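Local coordinates for FtsZ-like protein of unknown function (Nostoc punctiforme, PDB 3C8L) that is of unknown function but is described as FtsZ-like and belongs to a family of conserved hypothetical proteins, here in an assembly of four chains, at residues 58-63 against 109-114. Residues are numbered along the deposited sequence; the frame is centred on the assembly and turned at random. Where two conformers were deposited one is given.
Sequences VQVAVP and LIAIAA
Q59 and A114 exchange two backbone hydrogen bonds, and A61 and I112 do the same one repeat further on, which makes residues 58-63 and 109-114 a compact example of antiparallel pairing. The strand axes pass 4.7 Å apart, with N-to-C directions at 164°. In the first pair the reach from A114 N to Q59 O is 2.8 Å; in the second, I112 N lies 2.9 Å from A61 O, with an N-H...O angle of 169°. Between these hydrogen-bonded pairs, V60 and A113 form a non-hydrogen-bonded pair, where the backbones draw closer, to 4.5 Å between their CA atoms. Weaker CA-H...O contacts supplement the ladder: V60 CA approaches I112 O to 3.2 Å, the same oxygen that accepts the N-H of A61.

Apolar contacts gather on the face carrying V60, V62, A111 and A113. V60 CG2 rests 4.0 Å from A113 CB. V62 has CG2 anti to its backbone N, while CG1 occupies the hindered site between N and the carbonyl carbon (chi1 63°); this brings V62 CG2 to 3.7 Å from A111 CB. P63 has no N-H to donate; its CD lies 3.4 Å from I110 O, and its CG meets L109 CD2.

Q59, on the other face with A61, I112 and A114, has an extended side chain, whose NE2 bonds to E87 OE2 and to I92 O of the second subunit. M91 and G90 of that subunit pack on A61 and I112 respectively. On the opposite face, helix 22-34 lies over V58, A111 and A113, while strand 81-94 runs parallel to strand 55-62 at its other edge and strand 4-16 pairs with strand 107-120, placing the contact in the buried middle of the sheet.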
ATOM      1  N   VAL A  58      -5.994 -11.474 -14.575  1.00  9.31           N
ATOM      2  CA  VAL A  58      -5.127 -10.365 -14.250  1.00  8.57           C
ATOM      3  C   VAL A  58      -5.168  -9.357 -15.386  1.00  9.03           C
ATOM      4  O   VAL A  58      -4.998  -9.737 -16.548  1.00 10.09           O
ATOM      5  CB  VAL A  58      -3.674 -10.825 -14.016  1.00  9.40           C
ATOM      6  CG1 VAL A  58      -2.783  -9.642 -13.627  1.00 11.93           C
ATOM      7  CG2 VAL A  58      -3.624 -11.900 -12.945  1.00 10.15           C
ATOM      8  N   GLN A  59      -5.426  -8.086 -15.050  1.00  8.42           N
ATOM      9  CA  GLN A  59      -5.437  -6.988 -16.003  1.00  9.18           C
ATOM     10  C   GLN A  59      -4.322  -6.034 -15.597  1.00  9.02           C
ATOM     11  O   GLN A  59      -4.353  -5.509 -14.470  1.00  9.48           O
ATOM     12  CB  GLN A  59      -6.785  -6.250 -15.946  1.00  9.83           C
ATOM     13  CG  GLN A  59      -6.892  -5.081 -16.910  1.00 10.64           C
ATOM     14  CD  GLN A  59      -8.079  -4.154 -16.642  1.00 10.58           C
ATOM     15  OE1 GLN A  59      -8.874  -4.383 -15.735  1.00 13.63           O
ATOM     16  NE2 GLN A  59      -8.194  -3.110 -17.452  1.00 11.47           N
ATOM     17  N   VAL A  60      -3.320  -5.862 -16.474  1.00  8.33           N
ATOM     18  CA  VAL A  60      -2.207  -4.951 -16.233  1.00  9.04           C
ATOM     19  C   VAL A  60      -2.170  -3.798 -17.219  1.00  8.97           C
ATOM     20  O   VAL A  60      -2.418  -3.999 -18.411  1.00  9.78           O
ATOM     21  CB  VAL A  60      -0.840  -5.708 -16.317  1.00  9.30           C
ATOM     22  CG1 VAL A  60       0.353  -4.738 -16.423  1.00 10.88           C
ATOM     23  CG2 VAL A  60      -0.675  -6.635 -15.103  1.00 11.09           C
ATOM     24  N   ALA A  61      -1.913  -2.585 -16.717  1.00  9.17           N
ATOM     25  CA  ALA A  61      -1.708  -1.402 -17.544  1.00  9.74           C
ATOM     26  C   ALA A  61      -0.323  -0.881 -17.176  1.00  9.32           C
ATOM     27  O   ALA A  61      -0.009  -0.695 -15.990  1.00  9.31           O
ATOM     28  CB  ALA A  61      -2.793  -0.376 -17.376  1.00 10.32           C
ATOM     29  N   VAL A  62       0.509  -0.643 -18.189  1.00  9.38           N
ATOM     30  CA  VAL A  62       1.882  -0.228 -17.950  1.00  9.46           C
ATOM     31  C   VAL A  62       2.439   0.381 -19.241  1.00  9.31           C
ATOM     32  O   VAL A  62       1.924   0.091 -20.324  1.00 10.26           O
ATOM     33  CB  VAL A  62       2.743  -1.514 -17.584  1.00  9.57           C
ATOM     34  CG1 VAL A  62       2.767  -2.517 -18.774  1.00 10.51           C
ATOM     35  CG2 VAL A  62       4.152  -1.193 -17.148  1.00 10.49           C
ATOM     36  N   PRO A  63       3.472   1.241 -19.137  1.00 10.75           N
ATOM     37  CA  PRO A  63       4.113   1.695 -20.371  1.00 10.82           C
ATOM     38  C   PRO A  63       4.825   0.503 -21.049  1.00 10.62           C
ATOM     39  O   PRO A  63       5.290  -0.414 -20.369  1.00 10.79           O
ATOM     40  CB  PRO A  63       5.088   2.778 -19.905  1.00 11.86           C
ATOM     41  CG  PRO A  63       4.696   3.099 -18.509  1.00 14.44           C
ATOM     42  CD  PRO A  63       3.990   1.949 -17.953  1.00 11.36           C
ATOM     43  N   LEU A 109       9.123   3.224 -14.575  1.00  9.90           N
ATOM     44  CA  LEU A 109       7.885   2.699 -15.114  1.00  9.27           C
ATOM     45  C   LEU A 109       6.967   2.222 -14.004  1.00  8.85           C
ATOM     46  O   LEU A 109       7.378   1.418 -13.147  1.00 10.10           O
ATOM     47  CB  LEU A 109       8.175   1.535 -16.075  1.00 10.10           C
ATOM     48  CG  LEU A 109       9.242   1.814 -17.152  1.00 10.87           C
ATOM     49  CD1 LEU A 109       9.410   0.563 -18.051  1.00 12.20           C
ATOM     50  CD2 LEU A 109       8.901   3.034 -17.987  1.00 12.27           C
ATOM     51  N   ILE A 110       5.718   2.672 -14.058  1.00  8.36           N
ATOM     52  CA  ILE A 110       4.721   2.326 -13.070  1.00  8.38           C
ATOM     53  C   ILE A 110       3.581   1.550 -13.713  1.00  8.04           C
ATOM     54  O   ILE A 110       2.980   1.994 -14.696  1.00  8.86           O
ATOM     55  CB  ILE A 110       4.189   3.582 -12.335  1.00  8.61           C
ATOM     56  CG1 ILE A 110       5.339   4.400 -11.744  1.00 10.17           C
ATOM     57  CG2 ILE A 110       3.193   3.122 -11.282  1.00 10.10           C
ATOM     58  CD1 ILE A 110       4.910   5.707 -11.141  1.00 10.89           C
ATOM     59  N   ALA A 111       3.325   0.344 -13.193  1.00  7.91           N
ATOM     60  CA  ALA A 111       2.253  -0.518 -13.626  1.00  8.20           C
ATOM     61  C   ALA A 111       1.153  -0.601 -12.581  1.00  8.39           C
ATOM     62  O   ALA A 111       1.421  -0.459 -11.391  1.00  8.73           O
ATOM     63  CB  ALA A 111       2.772  -1.990 -13.840  1.00  9.02           C
ATOM     64  N   ILE A 112      -0.043  -0.851 -13.086  1.00  8.34           N
ATOM     65  CA  ILE A 112      -1.218  -1.134 -12.289  0.50  8.25           C
ATOM     66  C   ILE A 112      -1.670  -2.553 -12.615  1.00  7.53           C
ATOM     67  O   ILE A 112      -1.647  -2.958 -13.780  1.00  8.95           O
ATOM     68  CB  ILE A 112      -2.358  -0.178 -12.641  0.50  9.19           C
ATOM     69  CG1 ILE A 112      -1.977   1.232 -12.213  0.50 10.36           C
ATOM     70  CG2 ILE A 112      -3.691  -0.612 -11.996  0.50  9.44           C
ATOM     71  CD1 ILE A 112      -2.891   2.232 -12.761  0.50 11.24           C
ATOM     72  N   ALA A 113      -2.076  -3.312 -11.593  1.00  8.25           N
ATOM     73  CA  ALA A 113      -2.650  -4.636 -11.781  1.00  8.18           C
ATOM     74  C   ALA A 113      -3.993  -4.718 -11.043  1.00  8.85           C
ATOM     75  O   ALA A 113      -4.133  -4.229  -9.925  1.00  9.10           O
ATOM     76  CB  ALA A 113      -1.732  -5.791 -11.293  1.00  9.70           C
ATOM     77  N   ALA A 114      -4.985  -5.307 -11.707  1.00  8.36           N
ATOM     78  CA  ALA A 114      -6.251  -5.682 -11.127  1.00  7.89           C
ATOM     79  C   ALA A 114      -6.314  -7.210 -11.232  1.00  9.04           C
ATOM     80  O   ALA A 114      -6.253  -7.752 -12.335  1.00  9.88           O
ATOM     81  CB  ALA A 114      -7.452  -5.048 -11.816  1.00  9.87           C
TER